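Local coordinates for protein thiosulfate sulfurtransferase TUM1 (Saccharomyces cerevisiae, PDB 3UTN) that accepts persulfide sulfur from the cysteine desulfurase NFS1 and passes it to UBA4 for 2-thiolation of the wobble uridine of tRNAs, at residues A[237-251]-A[286-298]. Numbering follows the deposited sequence. Where two conformers were deposited one is given.
Sequences LPYGSLLDPETKTYP and VSGVIIKTALELA
The ring of Tyr-239 takes Ile-290 CD1 over one face, a CH-pi contact 3.7 Å from the ring centroid, while Leu-243 CD1 lies at its edge. Tyr-250 has Leu-243 CD2 over one face and Ile-290 O at its edge. In this C-terminal rhodanese domain, the loop 237-251 that follows strand 234-236 packs on helix 286-297; Ser-287 touches Cys-282, the persulfide-forming cysteine, and Ser-287 CB meets Tyr-239 CD2 at 3.4 Å. Tyr-239 holds its CG between the backbone N and carbonyl carbon (chi1 73°), which turns the ring over the helix, across the Ile-290 side chain. Aliphatic side chains suit the rest of this buried seam, having no polar groups to satisfy. Leu-237 and Leu-295 meet tip to tip through their CD2 atoms, 3.8 Å apart, and the Leu-242 side chain crosses Ile-291 obliquely, its CD1 against Ile-291 CB. Ala-294, with only a methyl, lets Leu-242 and Tyr-250 approach closely; its CB is a tight 3.5 Å from Leu-242 CD1. Pro-128 of helix 127-136, in the N-terminal rhodanese domain, also touches Tyr-250. A tyrosine suits this place: its OH donates to Ile-290 O (2.6 Å, on an in-plane lone pair), which also accepts the helical bond from Ala-294 N.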
# COMPACT_ATOMS: atom_id res chain seq x y z
N LEU A 237 3.37 -2.77 13.82
CA LEU A 237 1.98 -2.91 13.46
C LEU A 237 1.96 -3.80 12.23
O LEU A 237 1.76 -3.31 11.13
CB LEU A 237 1.34 -1.55 13.23
CG LEU A 237 -0.19 -1.50 13.29
CD1 LEU A 237 -0.72 -2.10 14.59
CD2 LEU A 237 -0.64 -0.06 13.16
N PRO A 238 2.21 -5.10 12.42
CA PRO A 238 2.24 -6.01 11.28
C PRO A 238 0.95 -5.85 10.52
O PRO A 238 -0.13 -5.91 11.10
CB PRO A 238 2.35 -7.38 11.94
CG PRO A 238 3.11 -7.09 13.19
CD PRO A 238 2.49 -5.82 13.67
N TYR A 239 1.07 -5.60 9.22
CA TYR A 239 -0.07 -5.22 8.41
C TYR A 239 -1.23 -6.20 8.53
O TYR A 239 -2.39 -5.80 8.51
CB TYR A 239 0.34 -5.04 6.95
CG TYR A 239 0.62 -6.32 6.23
CD1 TYR A 239 -0.40 -7.02 5.59
CD2 TYR A 239 1.91 -6.84 6.17
CE1 TYR A 239 -0.15 -8.19 4.91
CE2 TYR A 239 2.17 -8.02 5.49
CZ TYR A 239 1.13 -8.69 4.87
OH TYR A 239 1.37 -9.86 4.20
N GLY A 240 -0.89 -7.49 8.65
CA GLY A 240 -1.88 -8.55 8.77
C GLY A 240 -2.80 -8.35 9.95
O GLY A 240 -3.95 -8.78 9.93
N SER A 241 -2.29 -7.68 10.98
CA SER A 241 -3.07 -7.39 12.17
C SER A 241 -4.22 -6.44 11.86
O SER A 241 -5.17 -6.34 12.62
CB SER A 241 -2.19 -6.79 13.27
OG SER A 241 -1.83 -5.45 12.96
N LEU A 242 -4.11 -5.73 10.75
CA LEU A 242 -5.10 -4.72 10.41
C LEU A 242 -6.03 -5.19 9.30
O LEU A 242 -6.91 -4.47 8.86
CB LEU A 242 -4.41 -3.40 10.05
CG LEU A 242 -3.62 -2.81 11.22
CD1 LEU A 242 -3.06 -1.45 10.83
CD2 LEU A 242 -4.49 -2.66 12.45
N LEU A 243 -5.82 -6.43 8.86
CA LEU A 243 -6.66 -7.02 7.84
C LEU A 243 -7.39 -8.18 8.45
O LEU A 243 -6.87 -8.83 9.36
CB LEU A 243 -5.82 -7.50 6.67
CG LEU A 243 -4.99 -6.42 5.96
CD1 LEU A 243 -4.20 -7.05 4.84
CD2 LEU A 243 -5.90 -5.33 5.43
N ASP A 244 -8.60 -8.44 7.97
CA ASP A 244 -9.27 -9.65 8.38
C ASP A 244 -8.35 -10.83 8.06
O ASP A 244 -7.82 -10.92 6.96
CB ASP A 244 -10.62 -9.81 7.68
CG ASP A 244 -11.25 -11.16 7.94
OD1 ASP A 244 -12.03 -11.27 8.91
OD2 ASP A 244 -10.92 -12.11 7.20
N PRO A 245 -8.15 -11.73 9.05
CA PRO A 245 -7.18 -12.82 8.94
C PRO A 245 -7.35 -13.71 7.71
O PRO A 245 -6.36 -14.13 7.11
CB PRO A 245 -7.43 -13.63 10.22
CG PRO A 245 -7.94 -12.63 11.19
CD PRO A 245 -8.80 -11.71 10.37
N GLU A 246 -8.59 -14.00 7.33
CA GLU A 246 -8.82 -14.91 6.22
C GLU A 246 -9.02 -14.18 4.88
O GLU A 246 -8.42 -14.55 3.88
CB GLU A 246 -9.95 -15.91 6.51
CG GLU A 246 -11.36 -15.34 6.63
CD GLU A 246 -11.71 -14.85 8.03
OE1 GLU A 246 -10.94 -15.12 8.98
OE2 GLU A 246 -12.76 -14.19 8.17
N THR A 247 -9.82 -13.13 4.90
CA THR A 247 -10.22 -12.44 3.67
C THR A 247 -9.25 -11.32 3.31
O THR A 247 -9.26 -10.82 2.19
CB THR A 247 -11.63 -11.84 3.80
OG1 THR A 247 -11.60 -10.77 4.76
CG2 THR A 247 -12.63 -12.90 4.25
N LYS A 248 -8.43 -10.92 4.28
CA LYS A 248 -7.46 -9.84 4.11
C LYS A 248 -8.14 -8.52 3.77
O LYS A 248 -7.51 -7.59 3.28
CB LYS A 248 -6.41 -10.19 3.05
CG LYS A 248 -5.69 -11.50 3.29
CD LYS A 248 -5.04 -11.51 4.67
CE LYS A 248 -4.35 -12.84 4.94
NZ LYS A 248 -3.94 -12.90 6.37
N THR A 249 -9.44 -8.43 4.03
CA THR A 249 -10.12 -7.17 3.85
C THR A 249 -9.70 -6.26 4.97
O THR A 249 -9.39 -6.71 6.08
CB THR A 249 -11.65 -7.28 3.92
OG1 THR A 249 -12.01 -8.04 5.08
CG2 THR A 249 -12.20 -7.91 2.68
N TYR A 250 -9.68 -4.98 4.67
CA TYR A 250 -9.69 -4.00 5.72
C TYR A 250 -11.03 -4.13 6.37
O TYR A 250 -12.04 -4.24 5.67
CB TYR A 250 -9.56 -2.62 5.15
CG TYR A 250 -8.18 -2.31 4.71
CD1 TYR A 250 -7.19 -2.05 5.64
CD2 TYR A 250 -7.87 -2.27 3.35
CE1 TYR A 250 -5.90 -1.77 5.23
CE2 TYR A 250 -6.60 -1.97 2.93
CZ TYR A 250 -5.62 -1.73 3.87
OH TYR A 250 -4.36 -1.44 3.46
N PRO A 251 -11.05 -4.13 7.70
CA PRO A 251 -12.32 -4.05 8.40
C PRO A 251 -13.03 -2.79 7.96
O PRO A 251 -12.41 -1.86 7.45
CB PRO A 251 -11.89 -3.92 9.86
CG PRO A 251 -10.58 -4.61 9.92
CD PRO A 251 -9.91 -4.28 8.62
N VAL A 286 5.65 -1.29 0.82
CA VAL A 286 4.41 -1.84 0.26
C VAL A 286 3.40 -2.17 1.36
O VAL A 286 2.29 -1.65 1.36
CB VAL A 286 4.63 -3.04 -0.69
CG1 VAL A 286 5.30 -2.58 -1.97
CG2 VAL A 286 5.43 -4.16 -0.03
N SER A 287 3.80 -3.01 2.32
CA SER A 287 2.91 -3.38 3.40
C SER A 287 2.69 -2.22 4.35
O SER A 287 1.70 -2.18 5.08
CB SER A 287 3.43 -4.61 4.14
OG SER A 287 4.56 -4.28 4.91
N GLY A 288 3.63 -1.28 4.36
CA GLY A 288 3.47 -0.05 5.13
C GLY A 288 2.20 0.68 4.71
O GLY A 288 1.53 1.27 5.54
N VAL A 289 1.88 0.63 3.43
CA VAL A 289 0.68 1.29 2.96
C VAL A 289 -0.56 0.52 3.39
O VAL A 289 -1.62 1.10 3.58
CB VAL A 289 0.67 1.47 1.44
CG1 VAL A 289 -0.62 2.16 1.02
CG2 VAL A 289 1.87 2.30 1.01
N ILE A 290 -0.40 -0.79 3.56
CA ILE A 290 -1.50 -1.59 4.05
C ILE A 290 -1.94 -1.02 5.39
O ILE A 290 -3.12 -0.74 5.59
CB ILE A 290 -1.13 -3.07 4.21
CG1 ILE A 290 -0.67 -3.64 2.87
CG2 ILE A 290 -2.30 -3.84 4.79
CD1 ILE A 290 -0.06 -5.02 2.99
N ILE A 291 -0.99 -0.83 6.30
CA ILE A 291 -1.34 -0.33 7.61
C ILE A 291 -1.67 1.13 7.57
O ILE A 291 -2.55 1.59 8.27
CB ILE A 291 -0.29 -0.64 8.70
CG1 ILE A 291 1.05 0.03 8.42
CG2 ILE A 291 -0.15 -2.14 8.82
CD1 ILE A 291 1.96 0.06 9.63
N LYS A 292 -0.95 1.87 6.73
CA LYS A 292 -1.22 3.27 6.54
C LYS A 292 -2.69 3.43 6.17
O LYS A 292 -3.40 4.26 6.73
CB LYS A 292 -0.33 3.82 5.44
CG LYS A 292 -0.65 5.23 5.03
CD LYS A 292 0.32 5.66 3.95
CE LYS A 292 0.18 7.15 3.70
NZ LYS A 292 -1.19 7.47 3.22
N THR A 293 -3.13 2.61 5.23
CA THR A 293 -4.49 2.63 4.74
C THR A 293 -5.46 2.25 5.83
O THR A 293 -6.50 2.89 5.98
CB THR A 293 -4.63 1.71 3.52
OG1 THR A 293 -3.75 2.19 2.50
CG2 THR A 293 -6.05 1.69 3.01
N ALA A 294 -5.11 1.22 6.59
CA ALA A 294 -5.92 0.79 7.73
C ALA A 294 -6.05 1.92 8.75
O ALA A 294 -7.13 2.16 9.27
CB ALA A 294 -5.31 -0.43 8.39
N LEU A 295 -4.94 2.61 9.00
CA LEU A 295 -4.93 3.72 9.94
C LEU A 295 -5.81 4.85 9.44
O LEU A 295 -6.64 5.37 10.18
CB LEU A 295 -3.50 4.22 10.17
CG LEU A 295 -2.57 3.16 10.75
CD1 LEU A 295 -1.19 3.73 10.94
CD2 LEU A 295 -3.11 2.61 12.06
N GLU A 296 -5.64 5.22 8.18
CA GLU A 296 -6.47 6.25 7.59
C GLU A 296 -7.92 5.82 7.57
O GLU A 296 -8.82 6.63 7.80
CB GLU A 296 -5.99 6.57 6.19
CG GLU A 296 -4.66 7.27 6.23
CD GLU A 296 -3.89 7.12 4.95
OE1 GLU A 296 -4.29 6.31 4.08
OE2 GLU A 296 -2.87 7.81 4.81
N LEU A 297 -8.14 4.54 7.31
CA LEU A 297 -9.46 3.95 7.39
C LEU A 297 -10.02 4.14 8.79
O LEU A 297 -11.18 4.49 8.94
CB LEU A 297 -9.39 2.47 7.06
CG LEU A 297 -10.71 1.71 7.04
CD1 LEU A 297 -11.62 2.31 5.98
CD2 LEU A 297 -10.40 0.26 6.73
N ALA A 298 -9.17 3.92 9.79
CA ALA A 298 -9.53 4.10 11.19
C ALA A 298 -9.65 5.57 11.56
O ALA A 298 -9.96 5.91 12.70
CB ALA A 298 -8.51 3.41 12.08